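Local coordinates for protein imine reductase (Amycolatopsis orientalis, PDB 5A9S) that probably reduces imines with NADPH as the hydride donor, as a member of the 3-hydroxyisobutyrate dehydrogenase-related family of oxidoreductases, at residues B[73-78]-B[103-108]. Numbering follows the deposited sequence.
Sequences DALYSA and NEALRW
Tyr-76 reaches across to segment 103-108 of helix 99-111, and Trp-108 reaches back past it in the opposite direction. Tyr-76 CD1 sits over one face of the indole, near its rim, 3.6 Å from Trp-108 CG. The two ring planes meet at 54°, so the pair is oblique, neither a stack nor a T. With CG anti to the carbonyl carbon (chi1 -44°), the phenol extends to segment 103-108 and brings its edge to Ala-105 CA. Tyr-76 OH ends 3.2 Å from Ala-105 N, but the angle is too poor for a hydrogen bond. Tyr-76 OH also touches Glu-104 CB at 3.5 Å. Leu-75 CG lies over the same indole face as Tyr-76 CD1, offset toward the rim. Leu-75 CD2 meets Ala-105 CB at 3.6 Å and, more loosely, Trp-108 CE3 at 4.1 Å. Trp-108 has CG anti to its backbone N, which sends the indole toward segment 73-78. A serine in place of Tyr-76 would probably leave this indole face without its aromatic neighbour and open a gap beside Ala-105. No hydrogen bond joins the segments. Their short helical axes approach to 11.0 Å, 21° apart in direction. Leu-75 and Ala-105 both also touch Asn-93 on strand 90-93. Helices 74-79 and 99-111 are crossovers of successive beta-alpha-beta units through parallel strands 64-67, 90-93 and 115-121, the Rossmann pattern of the NAD binding domain.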
loop_
_atom_site.group_PDB
_atom_site.type_symbol
_atom_site.label_atom_id
_atom_site.label_comp_id
_atom_site.label_asym_id
_atom_site.label_seq_id
_atom_site.Cartn_x
_atom_site.Cartn_y
_atom_site.Cartn_z
ATOM N N ASP B 73 -24.153 -2.344 20.698
ATOM C CA ASP B 73 -25.242 -2.032 21.642
ATOM C C ASP B 73 -26.593 -2.175 20.991
ATOM O O ASP B 73 -27.469 -2.840 21.544
ATOM C CB ASP B 73 -25.183 -0.597 22.169
ATOM C CG ASP B 73 -24.173 -0.392 23.260
ATOM O OD1 ASP B 73 -23.425 -1.325 23.620
ATOM O OD2 ASP B 73 -24.136 0.741 23.765
ATOM N N ALA B 74 -26.776 -1.511 19.839
ATOM C CA ALA B 74 -28.081 -1.482 19.213
ATOM C C ALA B 74 -28.575 -2.886 18.896
ATOM O O ALA B 74 -29.760 -3.062 18.684
ATOM C CB ALA B 74 -28.105 -0.589 17.974
ATOM N N LEU B 75 -27.691 -3.887 18.893
ATOM C CA LEU B 75 -28.113 -5.286 18.771
ATOM C C LEU B 75 -29.013 -5.839 19.855
ATOM O O LEU B 75 -29.972 -6.575 19.585
ATOM C CB LEU B 75 -26.889 -6.201 18.674
ATOM C CG LEU B 75 -27.145 -7.704 18.517
ATOM C CD1 LEU B 75 -27.804 -8.047 17.189
ATOM C CD2 LEU B 75 -25.868 -8.505 18.646
ATOM N N TYR B 76 -28.648 -5.543 21.088
ATOM C CA TYR B 76 -29.297 -6.111 22.258
ATOM C C TYR B 76 -30.670 -5.465 22.437
ATOM O O TYR B 76 -31.642 -6.109 22.824
ATOM C CB TYR B 76 -28.374 -5.957 23.487
ATOM C CG TYR B 76 -26.885 -6.315 23.154
ATOM C CD1 TYR B 76 -26.556 -7.509 22.529
ATOM C CD2 TYR B 76 -25.837 -5.434 23.427
ATOM C CE1 TYR B 76 -25.230 -7.825 22.193
ATOM C CE2 TYR B 76 -24.510 -5.757 23.099
ATOM C CZ TYR B 76 -24.219 -6.958 22.472
ATOM O OH TYR B 76 -22.914 -7.308 22.129
ATOM N N SER B 77 -30.744 -4.203 22.083
ATOM C CA SER B 77 -31.927 -3.432 22.257
ATOM C C SER B 77 -32.876 -3.696 21.069
ATOM O O SER B 77 -34.063 -3.720 21.240
ATOM C CB SER B 77 -31.562 -1.955 22.368
ATOM O OG SER B 77 -31.912 -1.276 21.189
ATOM N N ALA B 78 -32.336 -3.945 19.884
ATOM C CA ALA B 78 -33.168 -4.117 18.716
ATOM C C ALA B 78 -33.781 -5.485 18.665
ATOM O O ALA B 78 -34.960 -5.603 18.366
ATOM C CB ALA B 78 -32.367 -3.877 17.477
ATOM N N ASN B 103 -17.476 -10.733 20.730
ATOM C CA ASN B 103 -17.601 -11.762 21.757
ATOM C C ASN B 103 -18.808 -11.607 22.676
ATOM O O ASN B 103 -19.452 -12.589 23.012
ATOM C CB ASN B 103 -16.336 -11.834 22.615
ATOM C CG ASN B 103 -15.344 -12.769 22.070
ATOM O OD1 ASN B 103 -15.276 -13.890 22.546
ATOM N ND2 ASN B 103 -14.609 -12.382 21.104
ATOM N N GLU B 104 -19.110 -10.382 23.057
ATOM C CA GLU B 104 -20.342 -10.098 23.815
ATOM C C GLU B 104 -21.585 -10.473 22.998
ATOM O O GLU B 104 -22.546 -10.980 23.535
ATOM C CB GLU B 104 -20.439 -8.621 24.195
ATOM C CG GLU B 104 -19.613 -8.223 25.409
ATOM C CD GLU B 104 -19.268 -6.717 25.448
ATOM O OE1 GLU B 104 -20.112 -5.912 25.029
ATOM O OE2 GLU B 104 -18.166 -6.330 25.904
ATOM N N ALA B 105 -21.580 -10.197 21.706
ATOM C CA ALA B 105 -22.760 -10.519 20.863
ATOM C C ALA B 105 -22.917 -12.026 20.748
ATOM O O ALA B 105 -24.023 -12.546 20.850
ATOM C CB ALA B 105 -22.644 -9.883 19.502
ATOM N N LEU B 106 -21.820 -12.739 20.565
ATOM C CA LEU B 106 -21.849 -14.215 20.598
ATOM C C LEU B 106 -22.492 -14.727 21.883
ATOM O O LEU B 106 -23.330 -15.626 21.824
ATOM C CB LEU B 106 -20.437 -14.760 20.527
ATOM C CG LEU B 106 -20.044 -16.220 20.294
ATOM C CD1 LEU B 106 -19.288 -16.887 21.401
ATOM C CD2 LEU B 106 -21.048 -17.133 19.633
ATOM N N ARG B 107 -22.074 -14.200 23.038
ATOM C CA ARG B 107 -22.642 -14.674 24.338
ATOM C C ARG B 107 -24.099 -14.410 24.388
ATOM O O ARG B 107 -24.854 -15.246 24.753
ATOM C CB ARG B 107 -22.021 -13.986 25.554
ATOM C CG ARG B 107 -20.742 -14.694 25.941
ATOM C CD ARG B 107 -19.903 -13.979 26.976
ATOM N NE ARG B 107 -18.510 -14.163 26.585
ATOM C CZ ARG B 107 -17.669 -13.206 26.193
ATOM N NH1 ARG B 107 -18.001 -11.901 26.203
ATOM N NH2 ARG B 107 -16.455 -13.565 25.805
ATOM N N TRP B 108 -24.476 -13.198 24.014
ATOM C CA TRP B 108 -25.879 -12.833 23.912
ATOM C C TRP B 108 -26.666 -13.805 23.004
ATOM O O TRP B 108 -27.684 -14.350 23.418
ATOM C CB TRP B 108 -26.005 -11.414 23.427
ATOM C CG TRP B 108 -27.397 -10.988 23.172
ATOM C CD1 TRP B 108 -28.245 -10.419 24.061
ATOM C CD2 TRP B 108 -28.102 -11.066 21.930
ATOM N NE1 TRP B 108 -29.442 -10.167 23.459
ATOM C CE2 TRP B 108 -29.390 -10.561 22.152
ATOM C CE3 TRP B 108 -27.777 -11.538 20.655
ATOM C CZ2 TRP B 108 -30.363 -10.483 21.142
ATOM C CZ3 TRP B 108 -28.748 -11.452 19.618
ATOM C CH2 TRP B 108 -30.040 -10.934 19.891
#